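Local atomic coordinates of uncharacterized protein (Aeropyrum pernix, PDB entry 3P1Z), a protein that is uncharacterised but probably takes part in tRNA splicing, as a nucleic-acid-binding member of the tRNA-intron endonuclease family. Residues G10-A15 against R58-M63; G106-E111 against V119-E124. All blocks are in the same frame, centred on the assembly; numbering follows the deposited sequence.

Contact 1: residues G10-A15 against R58-M63; sequences GCKAAA and RGMLCM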
ATOM      1  N   GLY A  10     -45.993 -10.570  12.620  1.00101.98           N
ATOM      2  CA  GLY A  10     -44.844 -10.186  11.810  1.00 97.81           C
ATOM      3  C   GLY A  10     -43.697 -11.187  11.757  1.00 98.19           C
ATOM      4  O   GLY A  10     -42.901 -11.167  10.818  1.00101.39           O
ATOM      5  N   CYS A  11     -43.595 -12.045  12.770  1.00 93.77           N
ATOM      6  CA  CYS A  11     -42.617 -13.129  12.769  1.00 85.70           C
ATOM      7  C   CYS A  11     -43.207 -14.296  11.989  1.00 83.59           C
ATOM      8  O   CYS A  11     -44.418 -14.500  12.011  1.00 88.43           O
ATOM      9  CB  CYS A  11     -42.327 -13.575  14.199  1.00 78.91           C
ATOM     10  SG  CYS A  11     -42.701 -12.310  15.434  1.00108.64           S
ATOM     11  N   LYS A  12     -42.366 -15.054  11.293  1.00 75.00           N
ATOM     12  CA  LYS A  12     -42.816 -16.290  10.655  1.00 75.40           C
ATOM     13  C   LYS A  12     -42.404 -17.492  11.502  1.00 80.71           C
ATOM     14  O   LYS A  12     -42.404 -18.624  11.014  1.00 84.87           O
ATOM     15  CB  LYS A  12     -42.269 -16.434   9.228  1.00 73.69           C
ATOM     16  CG  LYS A  12     -42.981 -15.607   8.175  1.00 73.70           C
ATOM     17  CD  LYS A  12     -42.215 -15.683   6.872  1.00 76.97           C
ATOM     18  CE  LYS A  12     -42.573 -14.562   5.908  1.00 88.45           C
ATOM     19  NZ  LYS A  12     -41.486 -14.326   4.902  1.00 88.48           N
ATOM     20  N   ALA A  13     -42.062 -17.229  12.766  1.00 77.55           N
ATOM     21  CA  ALA A  13     -41.646 -18.256  13.731  1.00 73.08           C
ATOM     22  C   ALA A  13     -40.961 -17.646  14.961  1.00 73.48           C
ATOM     23  O   ALA A  13     -40.402 -16.553  14.898  1.00 78.21           O
ATOM     24  CB  ALA A  13     -40.735 -19.283  13.078  1.00 74.49           C
ATOM     25  N   ALA A  14     -40.992 -18.365  16.079  1.00 76.03           N
ATOM     26  CA  ALA A  14     -40.479 -17.837  17.350  1.00 78.27           C
ATOM     27  C   ALA A  14     -39.585 -18.838  18.080  1.00 78.41           C
ATOM     28  O   ALA A  14     -39.915 -20.022  18.177  1.00 78.97           O
ATOM     29  CB  ALA A  14     -41.628 -17.393  18.246  1.00 81.62           C
ATOM     30  N   ALA A  15     -38.458 -18.352  18.599  1.00 79.86           N
ATOM     31  CA  ALA A  15     -37.387 -19.230  19.080  1.00 81.76           C
ATOM     32  C   ALA A  15     -36.740 -18.764  20.381  1.00 80.56           C
ATOM     33  O   ALA A  15     -36.629 -17.573  20.645  1.00 82.12           O
ATOM     34  CB  ALA A  15     -36.322 -19.403  17.995  1.00 73.87           C
ATOM     35  N   ARG A  58     -33.666 -10.347   9.563  1.00 73.08           N
ATOM     36  CA  ARG A  58     -34.644 -10.063   8.518  1.00 75.16           C
ATOM     37  C   ARG A  58     -35.975  -9.753   9.191  1.00 75.71           C
ATOM     38  O   ARG A  58     -36.911  -9.266   8.556  1.00 78.40           O
ATOM     39  CB  ARG A  58     -34.786 -11.237   7.544  1.00 74.87           C
ATOM     40  CG  ARG A  58     -33.706 -11.298   6.463  1.00 79.30           C
ATOM     41  CD  ARG A  58     -33.778 -12.602   5.677  1.00 81.89           C
ATOM     42  NE  ARG A  58     -34.618 -12.510   4.483  1.00 90.54           N
ATOM     43  CZ  ARG A  58     -35.777 -13.145   4.329  1.00 93.14           C
ATOM     44  NH1 ARG A  58     -36.246 -13.926   5.298  1.00 85.94           N
ATOM     45  NH2 ARG A  58     -36.470 -12.994   3.206  1.00 92.69           N
ATOM     46  N   GLY A  59     -36.038 -10.026  10.490  1.00 68.90           N
ATOM     47  CA  GLY A  59     -37.234  -9.775  11.269  1.00 77.60           C
ATOM     48  C   GLY A  59     -38.227 -10.924  11.206  1.00 83.11           C
ATOM     49  O   GLY A  59     -39.353 -10.803  11.704  1.00 82.73           O
ATOM     50  N   MET A  60     -37.799 -12.034  10.597  1.00 75.18           N
ATOM     51  CA  MET A  60     -38.639 -13.221  10.382  1.00 76.48           C
ATOM     52  C   MET A  60     -38.609 -14.230  11.535  1.00 74.57           C
ATOM     53  O   MET A  60     -39.417 -15.157  11.582  1.00 73.61           O
ATOM     54  CB  MET A  60     -38.215 -13.957   9.108  1.00 75.44           C
ATOM     55  CG  MET A  60     -37.992 -13.076   7.889  1.00 80.70           C
ATOM     56  SD  MET A  60     -39.498 -12.277   7.329  1.00 91.38           S
ATOM     57  CE  MET A  60     -39.340 -10.685   8.123  1.00 71.73           C
ATOM     58  N   LEU A  61     -37.665 -14.073  12.450  1.00 70.73           N
ATOM     59  CA  LEU A  61     -37.563 -15.010  13.556  1.00 69.96           C
ATOM     60  C   LEU A  61     -37.463 -14.277  14.879  1.00 65.16           C
ATOM     61  O   LEU A  61     -36.529 -13.524  15.131  1.00 63.79           O
ATOM     62  CB  LEU A  61     -36.376 -15.957  13.378  1.00 67.31           C
ATOM     63  CG  LEU A  61     -36.135 -16.852  14.603  1.00 65.79           C
ATOM     64  CD1 LEU A  61     -37.136 -18.013  14.695  1.00 69.95           C
ATOM     65  CD2 LEU A  61     -34.710 -17.378  14.636  1.00 64.34           C
ATOM     66  N   CYS A  62     -38.443 -14.489  15.734  1.00 68.38           N
ATOM     67  CA  CYS A  62     -38.420 -13.825  17.022  1.00 79.50           C
ATOM     68  C   CYS A  62     -37.680 -14.710  18.005  1.00 74.62           C
ATOM     69  O   CYS A  62     -37.731 -15.934  17.913  1.00 73.23           O
ATOM     70  CB  CYS A  62     -39.843 -13.508  17.503  1.00 77.82           C
ATOM     71  SG  CYS A  62     -40.880 -12.762  16.215  1.00 88.53           S
ATOM     72  N   MET A  63     -36.971 -14.081  18.930  1.00 74.99           N
ATOM     73  CA  MET A  63     -36.289 -14.798  19.992  1.00 72.00           C
ATOM     74  C   MET A  63     -36.938 -14.403  21.300  1.00 85.98           C
ATOM     75  O   MET A  63     -36.330 -13.703  22.112  1.00 83.57           O
ATOM     76  CB  MET A  63     -34.800 -14.440  20.025  1.00 85.69           C
ATOM     77  CG  MET A  63     -34.003 -14.905  18.816  1.00 74.99           C
ATOM     78  SD  MET A  63     -33.947 -16.705  18.673  1.00 79.38           S
ATOM     79  CE  MET A  63     -33.363 -17.160  20.305  1.00 73.05           C
TER
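Gly59, whose carbonyl oxygen faces Cys11 CA at 4.1 Å, has the positive phi of a Schellman motif that closes helix 49-57 and brings the chain up to residues 10-15. Met60 then makes the first backbone bond, its O accepting from Lys12 N at 3.0 Å. Its side chain, bent at chi2 and chi3, lies alongside that of Lys12 and points the same way, with SD 3.7 Å from Lys12 NZ, while Tyr32 of helix 30-38 packs against both residues. Leu61 starts off away from the partner backbone, but its CD1 branch returns to it: CG anti to the backbone N (chi1 173°), followed by a turn at chi2 of 77°, brings CD1 back to Ala15 CB at 3.7 Å and within touch of Ala13 CB. Cys62 is gripped twice through its backbone and once covalently. Its N-H bonds to Ala13 O (3.0 Å), its carbonyl accepts Ala15 N, and its SG is joined to Cys11 SG in a disulfide with a chi3 of -108°. Met63 leaves the partner at CA, yet its folded side chain brings SD back to 3.7 Å from Ala15 CB, beside Val22 of strand 21-26. With an alanine at this position, Ala15 and Val22 are likely to lose their thioether neighbour and a gap to open beside them. The two bonds of Cys62 straddle Ala14 in the pattern of a single parallel beta bridge, with both chains running the same way. Ala14 also bonds to strand 21-26 through its backbone, and the interhelical loop thus meets, at one bridge, the edge strand (within this chain) of the antiparallel sheet in the SEN2-like N-terminal domain, fastened there by a disulfide crosslink.

Contact 2: residues G106-E111 against V119-E124; sequences GTLVYE and VLVLSE
Leu108 and Val119 form the tight part of the contact, an antiparallel hydrogen-bonded pair held by two backbone bonds. Val119 N bonds to Leu108 O at 2.8 Å, and Leu108 N returns one to Val119 O at 2.9 Å. The side chains leave by the same face, and Leu108 CD1 reaches forward to Val121 CG2, a looser touch at 4.4 Å. Helix 83-95 closes over this patch, Val88 packing on both Leu108 and Val121. Tyr110 joins Val119 from further along: with CG set between the backbone N and the carbonyl carbon, a chi1 of 88° swings the ring over so that its edge comes near Val119, CE2 lying 4.1 Å from Val119 CG2. Tyr117 and an aromatic side chain of another subunit also meet this tyrosine. The two segments belong to the beta hairpin of strands 107-112 and 115-123, within the mixed sheet of the catalytic C-terminal domain of the tRNA-intron endonuclease family. The looser side lies at Leu120 and Gly106, both partly exposed. Leu120 crosses the buried Thr107 obliquely, its CD1 resting 3.6 Å from Thr107 CG2, while Thr107 OG1 turns to the carbonyl of Arg104. Gly106 O takes a bond from Val121 N at 2.9 Å; Gly106 is the last residue of 106-111 to pair, and Leu122 to Glu124 make no contact with that segment.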
ATOM      1  N   GLY A 106     -12.501 -19.820  11.089  1.00 65.01           N
ATOM      2  CA  GLY A 106     -12.774 -18.614  10.323  1.00 53.56           C
ATOM      3  C   GLY A 106     -13.250 -18.822   8.899  1.00 52.93           C
ATOM      4  O   GLY A 106     -13.099 -17.940   8.057  1.00 53.26           O
ATOM      5  N   THR A 107     -13.828 -19.983   8.617  1.00 55.05           N
ATOM      6  CA  THR A 107     -14.250 -20.269   7.257  1.00 53.10           C
ATOM      7  C   THR A 107     -15.721 -20.682   7.121  1.00 53.89           C
ATOM      8  O   THR A 107     -16.330 -21.243   8.033  1.00 50.66           O
ATOM      9  CB  THR A 107     -13.338 -21.305   6.586  1.00 54.33           C
ATOM     10  OG1 THR A 107     -13.557 -22.593   7.172  1.00 53.85           O
ATOM     11  CG2 THR A 107     -11.880 -20.907   6.758  1.00 58.57           C
ATOM     12  N   LEU A 108     -16.265 -20.374   5.953  1.00 46.85           N
ATOM     13  CA  LEU A 108     -17.650 -20.565   5.630  1.00 46.27           C
ATOM     14  C   LEU A 108     -17.650 -21.344   4.335  1.00 51.38           C
ATOM     15  O   LEU A 108     -16.877 -21.043   3.436  1.00 52.05           O
ATOM     16  CB  LEU A 108     -18.318 -19.201   5.413  1.00 49.37           C
ATOM     17  CG  LEU A 108     -18.703 -18.314   6.608  1.00 51.71           C
ATOM     18  CD1 LEU A 108     -19.417 -17.048   6.148  1.00 46.58           C
ATOM     19  CD2 LEU A 108     -19.592 -19.091   7.575  1.00 55.70           C
ATOM     20  N   VAL A 109     -18.508 -22.349   4.218  1.00 53.82           N
ATOM     21  CA  VAL A 109     -18.513 -23.145   2.993  1.00 54.25           C
ATOM     22  C   VAL A 109     -19.864 -23.160   2.297  1.00 56.70           C
ATOM     23  O   VAL A 109     -20.895 -23.374   2.940  1.00 60.13           O
ATOM     24  CB  VAL A 109     -18.057 -24.583   3.255  1.00 55.32           C
ATOM     25  CG1 VAL A 109     -17.847 -25.301   1.944  1.00 54.57           C
ATOM     26  CG2 VAL A 109     -16.782 -24.578   4.057  1.00 53.92           C
ATOM     27  N   TYR A 110     -19.854 -22.948   0.979  1.00 55.06           N
ATOM     28  CA  TYR A 110     -21.106 -22.855   0.215  1.00 60.14           C
ATOM     29  C   TYR A 110     -21.006 -23.308  -1.250  1.00 65.32           C
ATOM     30  O   TYR A 110     -20.036 -22.997  -1.947  1.00 63.25           O
ATOM     31  CB  TYR A 110     -21.683 -21.437   0.292  1.00 58.61           C
ATOM     32  CG  TYR A 110     -21.196 -20.459  -0.767  1.00 58.48           C
ATOM     33  CD1 TYR A 110     -21.749 -20.449  -2.041  1.00 61.50           C
ATOM     34  CD2 TYR A 110     -20.207 -19.521  -0.481  1.00 59.98           C
ATOM     35  CE1 TYR A 110     -21.317 -19.549  -3.006  1.00 60.46           C
ATOM     36  CE2 TYR A 110     -19.768 -18.612  -1.448  1.00 51.76           C
ATOM     37  CZ  TYR A 110     -20.329 -18.633  -2.705  1.00 55.30           C
ATOM     38  OH  TYR A 110     -19.918 -17.732  -3.670  1.00 60.75           O
ATOM     39  N   GLU A 111     -22.027 -24.022  -1.719  1.00 66.88           N
ATOM     40  CA  GLU A 111     -21.997 -24.590  -3.064  1.00 66.57           C
ATOM     41  C   GLU A 111     -22.861 -23.792  -4.031  1.00 60.62           C
ATOM     42  O   GLU A 111     -23.891 -23.245  -3.657  1.00 67.29           O
ATOM     43  CB  GLU A 111     -22.418 -26.055  -3.005  1.00 63.07           C
ATOM     44  CG  GLU A 111     -22.063 -26.657  -1.654  1.00 73.79           C
ATOM     45  CD  GLU A 111     -21.757 -28.142  -1.701  1.00 88.53           C
ATOM     46  OE1 GLU A 111     -20.926 -28.596  -0.875  1.00 77.42           O
ATOM     47  OE2 GLU A 111     -22.346 -28.852  -2.546  1.00 93.83           O
ATOM     48  N   VAL A 119     -14.846 -19.727   2.083  1.00 46.36           N
ATOM     49  CA  VAL A 119     -14.567 -18.321   2.348  1.00 47.20           C
ATOM     50  C   VAL A 119     -13.905 -18.126   3.695  1.00 49.37           C
ATOM     51  O   VAL A 119     -14.427 -18.550   4.719  1.00 53.66           O
ATOM     52  CB  VAL A 119     -15.823 -17.421   2.258  1.00 46.24           C
ATOM     53  CG1 VAL A 119     -15.432 -15.938   2.361  1.00 41.85           C
ATOM     54  CG2 VAL A 119     -16.604 -17.682   0.973  1.00 38.22           C
ATOM     55  N   LEU A 120     -12.755 -17.464   3.687  1.00 47.13           N
ATOM     56  CA  LEU A 120     -12.081 -17.131   4.923  1.00 45.58           C
ATOM     57  C   LEU A 120     -12.444 -15.707   5.250  1.00 47.44           C
ATOM     58  O   LEU A 120     -12.346 -14.837   4.386  1.00 49.99           O
ATOM     59  CB  LEU A 120     -10.577 -17.273   4.754  1.00 49.58           C
ATOM     60  CG  LEU A 120      -9.703 -16.924   5.954  1.00 52.00           C
ATOM     61  CD1 LEU A 120      -9.875 -17.938   7.061  1.00 53.75           C
ATOM     62  CD2 LEU A 120      -8.254 -16.871   5.528  1.00 52.58           C
ATOM     63  N   VAL A 121     -12.883 -15.480   6.488  1.00 44.86           N
ATOM     64  CA  VAL A 121     -13.293 -14.154   6.952  1.00 40.95           C
ATOM     65  C   VAL A 121     -12.156 -13.509   7.722  1.00 38.26           C
ATOM     66  O   VAL A 121     -11.674 -14.069   8.690  1.00 39.47           O
ATOM     67  CB  VAL A 121     -14.539 -14.221   7.870  1.00 42.26           C
ATOM     68  CG1 VAL A 121     -15.051 -12.822   8.208  1.00 36.39           C
ATOM     69  CG2 VAL A 121     -15.639 -15.036   7.224  1.00 48.79           C
ATOM     70  N   LEU A 122     -11.734 -12.330   7.280  1.00 38.92           N
ATOM     71  CA  LEU A 122     -10.664 -11.591   7.940  1.00 40.69           C
ATOM     72  C   LEU A 122     -11.142 -10.192   8.278  1.00 37.72           C
ATOM     73  O   LEU A 122     -11.975  -9.642   7.573  1.00 41.94           O
ATOM     74  CB  LEU A 122      -9.439 -11.504   7.027  1.00 40.56           C
ATOM     75  CG  LEU A 122      -8.933 -12.827   6.452  1.00 42.00           C
ATOM     76  CD1 LEU A 122      -8.008 -12.565   5.269  1.00 44.36           C
ATOM     77  CD2 LEU A 122      -8.237 -13.621   7.522  1.00 34.66           C
ATOM     78  N   SER A 123     -10.591  -9.619   9.345  1.00 35.16           N
ATOM     79  CA  SER A 123     -11.057  -8.347   9.893  1.00 36.59           C
ATOM     80  C   SER A 123      -9.938  -7.315  10.111  1.00 42.40           C
ATOM     81  O   SER A 123      -9.053  -7.508  10.943  1.00 48.61           O
ATOM     82  CB  SER A 123     -11.757  -8.591  11.239  1.00 40.81           C
ATOM     83  OG  SER A 123     -12.428  -9.844  11.260  1.00 43.83           O
ATOM     84  N   GLU A 124      -9.992  -6.204   9.390  1.00 40.93           N
ATOM     85  CA  GLU A 124      -9.056  -5.115   9.619  1.00 43.45           C
ATOM     86  C   GLU A 124      -8.707  -5.042  11.095  1.00 45.46           C
ATOM     87  O   GLU A 124      -9.596  -5.092  11.932  1.00 50.32           O
ATOM     88  CB  GLU A 124      -9.675  -3.794   9.176  1.00 40.35           C
ATOM     89  CG  GLU A 124      -8.856  -2.572   9.511  1.00 35.87           C
ATOM     90  CD  GLU A 124      -9.401  -1.324   8.846  1.00 39.58           C
ATOM     91  OE1 GLU A 124      -8.988  -0.220   9.229  1.00 47.33           O
ATOM     92  OE2 GLU A 124     -10.242  -1.431   7.938  1.00 43.42           O
TER

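How the contacts relate
Contact 1 is complete in sequence before contact 2 begins, and the chain's centre lies between them, their own centres 26 Å apart and their nearest atoms about 15 Å apart. They share no sheet. Residues 10-15 and 58-63 pair a strand of the small antiparallel sheet with the loop between helices 49-57 and 68-79, whereas 106-111 and 119-124 are neighbouring strands of the mixed sheet. Helices 68-79 and 83-95 come between them in sequence. Contact 1 is in the SEN2-like N-terminal range and contact 2 in the catalytic C-terminal range; contact 1 meets no other subunit, while contact 2 borders neighbouring chains of the four-chain assembly.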